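Local coordinates for putative ATP-grasp superfamily protein (Archaeoglobus fulgidus, PDB 3DF7) that is of unknown function but, as a putative member of the ATP-grasp superfamily, probably binds ATP and a metal ion, at residues 116-119 / 120-124; 236-239 / 240-243. All coordinates share one frame; numbering follows the deposited sequence.

Contact 1 (116-119 / 120-124)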
# COMPACT_ATOMS: atom_id res chain seq x y z
N LYS A 116 -16.30 -0.45 -11.62
CA LYS A 116 -17.58 -1.14 -11.77
C LYS A 116 -17.99 -1.85 -10.48
O LYS A 116 -19.18 -1.98 -10.18
CB LYS A 116 -17.53 -2.14 -12.92
CG LYS A 116 -17.19 -1.50 -14.26
CD LYS A 116 -17.40 -2.47 -15.43
CE LYS A 116 -16.50 -3.69 -15.33
NZ LYS A 116 -16.70 -4.61 -16.49
N LYS A 117 -17.01 -2.32 -9.72
CA LYS A 117 -17.29 -3.02 -8.48
C LYS A 117 -17.81 -2.08 -7.40
O LYS A 117 -18.74 -2.42 -6.66
CB LYS A 117 -16.02 -3.71 -7.97
CG LYS A 117 -16.25 -4.71 -6.84
CD LYS A 117 -16.85 -6.00 -7.38
CE LYS A 117 -17.15 -6.99 -6.26
NZ LYS A 117 -18.26 -6.51 -5.39
N LEU A 118 -17.24 -0.88 -7.32
CA LEU A 118 -17.62 0.09 -6.30
C LEU A 118 -18.72 1.11 -6.59
O LEU A 118 -19.46 1.50 -5.68
CB LEU A 118 -16.38 0.88 -5.87
CG LEU A 118 -15.16 0.10 -5.35
CD1 LEU A 118 -14.02 1.07 -5.09
CD2 LEU A 118 -15.53 -0.66 -4.09
N ARG A 119 -18.85 1.53 -7.84
CA ARG A 119 -19.81 2.58 -8.21
C ARG A 119 -21.20 2.60 -7.59
O ARG A 119 -21.71 3.68 -7.28
CB ARG A 119 -19.94 2.67 -9.74
CG ARG A 119 -20.45 1.44 -10.43
CD ARG A 119 -20.62 1.70 -11.91
NE ARG A 119 -20.87 0.47 -12.65
CZ ARG A 119 -20.98 0.40 -13.97
NH1 ARG A 119 -20.87 1.50 -14.71
NH2 ARG A 119 -21.18 -0.77 -14.56
N GLY A 120 -21.81 1.44 -7.39
CA GLY A 120 -23.14 1.45 -6.80
C GLY A 120 -23.15 1.23 -5.30
O GLY A 120 -24.22 1.15 -4.68
N GLU A 121 -21.97 1.16 -4.70
CA GLU A 121 -21.85 0.90 -3.27
C GLU A 121 -21.18 2.00 -2.45
O GLU A 121 -21.36 2.07 -1.24
CB GLU A 121 -21.10 -0.41 -3.08
CG GLU A 121 -21.78 -1.59 -3.73
CD GLU A 121 -22.82 -2.23 -2.84
OE1 GLU A 121 -23.51 -1.49 -2.09
OE2 GLU A 121 -22.94 -3.47 -2.88
N VAL A 122 -20.39 2.84 -3.11
CA VAL A 122 -19.69 3.92 -2.43
C VAL A 122 -19.38 5.03 -3.43
O VAL A 122 -19.33 4.79 -4.63
CB VAL A 122 -18.38 3.40 -1.78
CG1 VAL A 122 -17.40 2.97 -2.86
CG2 VAL A 122 -17.77 4.48 -0.89
N GLN A 123 -19.18 6.24 -2.93
CA GLN A 123 -18.90 7.36 -3.82
C GLN A 123 -17.54 7.25 -4.50
O GLN A 123 -16.51 7.14 -3.84
CB GLN A 123 -18.96 8.68 -3.05
CG GLN A 123 -18.79 9.89 -3.95
CD GLN A 123 -19.95 10.06 -4.91
OE1 GLN A 123 -21.10 10.20 -4.49
NE2 GLN A 123 -19.65 10.04 -6.21
N VAL A 124 -17.56 7.28 -5.84
CA VAL A 124 -16.33 7.23 -6.63
C VAL A 124 -16.43 8.31 -7.70
O VAL A 124 -17.52 8.78 -8.02
CB VAL A 124 -16.12 5.85 -7.32
CG1 VAL A 124 -16.01 4.75 -6.28
CG2 VAL A 124 -17.26 5.58 -8.29
O HOH W 1 -21.32 -1.55 -8.36
O HOH W 2 -20.47 6.31 -6.93
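The C-terminal end of helix 111-118 and the turn after it are held together at one carbonyl, Leu-118 O, which takes two backbone N-H groups from the loop leading to strand 127-128. Val-122 N lies 3.0 Å from Leu-118 O and nearly in line with that C=O bond, at a C=O...N angle of 161°. Glu-121 N comes closer to the same oxygen, 2.7 Å, but stands above the carbonyl plane. Two donors thus share one acceptor, and the chain turns back on itself at the helix end. Gly-120 lies at the exposed bend, where its N donates to a water that in turn donates to Lys-116 O and so bridges the turn. A second water donates to Arg-119 O and accepts from Val-124 N at 3.3 Å.

Leu-118 and Val-122, both buried, and Val-124, partly so, meet through hydrocarbon. Leu-118 CB meets Val-122 CG1 at 3.8 Å and Val-124 CG1 at 3.9 Å, so two valine methyls close on one methylene. The other Val-124 methyl, CG2, rests against Arg-119 CA at 3.9 Å. Val-122 places CG1 between its backbone N and carbonyl carbon (chi1 66°), and that turns the methyl toward Leu-118. Beyond the turn, Leu-118 and Val-122 both pack on Val-242 of strand 240-246. Lys-117 sends its ammonium group to the carbonyl oxygen of Cys-222.

The chemistry is that of a carbonyl near the end of a helix gripped by two N-H groups of the following turn, with water serving the exposed backbone and apolar contacts among Leu-118, Val-122 and Val-124.

Contact 2 (236-239 / 240-243)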
# COMPACT_ATOMS: atom_id res chain seq x y z
N TYR A 236 -11.09 14.08 -0.27
CA TYR A 236 -12.25 14.70 0.35
C TYR A 236 -12.47 16.09 -0.21
O TYR A 236 -11.69 17.01 0.06
CB TYR A 236 -12.07 14.79 1.87
CG TYR A 236 -13.33 15.22 2.60
CD1 TYR A 236 -14.18 14.27 3.17
CD2 TYR A 236 -13.69 16.57 2.68
CE1 TYR A 236 -15.36 14.66 3.80
CE2 TYR A 236 -14.87 16.96 3.31
CZ TYR A 236 -15.70 16.00 3.87
OH TYR A 236 -16.86 16.38 4.49
N SER A 237 -13.53 16.24 -0.99
CA SER A 237 -13.89 17.53 -1.56
C SER A 237 -14.97 18.06 -0.63
O SER A 237 -14.67 18.79 0.32
CB SER A 237 -14.44 17.36 -2.98
OG SER A 237 -15.47 16.38 -3.01
N ASP A 238 -16.22 17.69 -0.89
CA ASP A 238 -17.32 18.09 -0.03
C ASP A 238 -17.77 16.81 0.66
O ASP A 238 -18.60 16.83 1.57
CB ASP A 238 -18.47 18.69 -0.86
CG ASP A 238 -19.10 17.68 -1.80
OD1 ASP A 238 -18.37 17.10 -2.63
OD2 ASP A 238 -20.33 17.48 -1.72
N GLN A 239 -17.21 15.69 0.22
CA GLN A 239 -17.51 14.37 0.77
C GLN A 239 -16.38 13.43 0.36
O GLN A 239 -15.55 13.77 -0.49
CB GLN A 239 -18.84 13.83 0.21
CG GLN A 239 -18.80 13.49 -1.28
CD GLN A 239 -20.07 12.82 -1.79
OE1 GLN A 239 -20.45 11.73 -1.33
NE2 GLN A 239 -20.74 13.46 -2.74
N PRO A 240 -16.32 12.23 0.97
CA PRO A 240 -15.25 11.30 0.60
C PRO A 240 -15.49 10.65 -0.76
O PRO A 240 -16.59 10.16 -1.03
CB PRO A 240 -15.27 10.26 1.72
CG PRO A 240 -15.85 11.02 2.89
CD PRO A 240 -16.95 11.82 2.24
N TYR A 241 -14.46 10.66 -1.59
CA TYR A 241 -14.49 10.02 -2.90
C TYR A 241 -13.40 8.94 -2.86
O TYR A 241 -12.24 9.24 -2.58
CB TYR A 241 -14.14 11.01 -4.01
CG TYR A 241 -15.29 11.84 -4.53
CD1 TYR A 241 -15.91 11.52 -5.74
CD2 TYR A 241 -15.76 12.94 -3.82
CE1 TYR A 241 -16.96 12.29 -6.23
CE2 TYR A 241 -16.82 13.71 -4.30
CZ TYR A 241 -17.41 13.38 -5.51
OH TYR A 241 -18.44 14.14 -5.99
N VAL A 242 -13.79 7.69 -3.11
CA VAL A 242 -12.84 6.58 -3.11
C VAL A 242 -12.16 6.51 -4.47
O VAL A 242 -12.82 6.34 -5.50
CB VAL A 242 -13.54 5.24 -2.80
CG1 VAL A 242 -12.57 4.09 -2.96
CG2 VAL A 242 -14.08 5.27 -1.38
N ILE A 243 -10.84 6.63 -4.46
CA ILE A 243 -10.04 6.63 -5.68
C ILE A 243 -9.35 5.31 -6.00
O ILE A 243 -9.27 4.90 -7.15
CB ILE A 243 -8.94 7.71 -5.60
CG1 ILE A 243 -9.52 9.03 -5.09
CG2 ILE A 243 -8.29 7.90 -6.97
CD1 ILE A 243 -10.60 9.61 -5.97
O HOH W 3 -19.76 15.85 -4.31
O HOH W 4 -19.06 9.99 0.05
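The Tyr-236 ring is met obliquely by Pro-240, whose CD lies 3.6 Å from Tyr-236 CE1, while one face of the ring carries the backbone N of Gln-239, displaced toward the rim. Tyr-236 and Pro-240 form a non-hydrogen-bonded antiparallel pair at the mouth of a beta hairpin, both side chains on the same face of the sheet. Proline suits this place, since its nitrogen has no hydrogen to give and its compact, puckered hydrocarbon ring packs against the tyrosine.

The Tyr-241 ring is met at its edge, near its plane, by Gln-239 O, 3.4 Å from Tyr-241 CD2. Ser-237 OG approaches obliquely, and Gln-239 CG lies 3.6 Å from Tyr-241 CE2, the amide turned 66° from the ring. Gln-239 CG sits between the backbone N and the carbonyl carbon (chi1 68°), and the extended chain crosses the tyrosine obliquely, bringing NE2 to 4.0 Å from Tyr-241 OH. A water in the ring plane hydrogen-bonds to Tyr-241 OH at 2.7 Å, donates to Asp-238 OD1 and accepts from Gln-239 NE2.

Polar side chains thus tie the turn together through water, while Tyr-236 and Pro-240 both pack on helix 206-220, where Tyr-236 OH hydrogen-bonds Glu-211.

Contact 1 precedes contact 2 along the chain, and both belong to the ATP-grasp domain, their centres about 12 Å apart on the same side of the chain's centre. The first closes helix 111-118; the second is the hairpin joining strands 228-236 and 240-246, the latter an outermost strand of the large antiparallel sheet. They touch directly: Gln-123 O lies 2.9 Å from Val-242 N, a probable hydrogen bond, and Gln-123 CB packs against Pro-240 O at 3.5 Å. The loop of 120-124 therefore runs beside the edge strand, probably tying the end of helix 111-118 to strand 240-246, more than a hundred residues later in the chain.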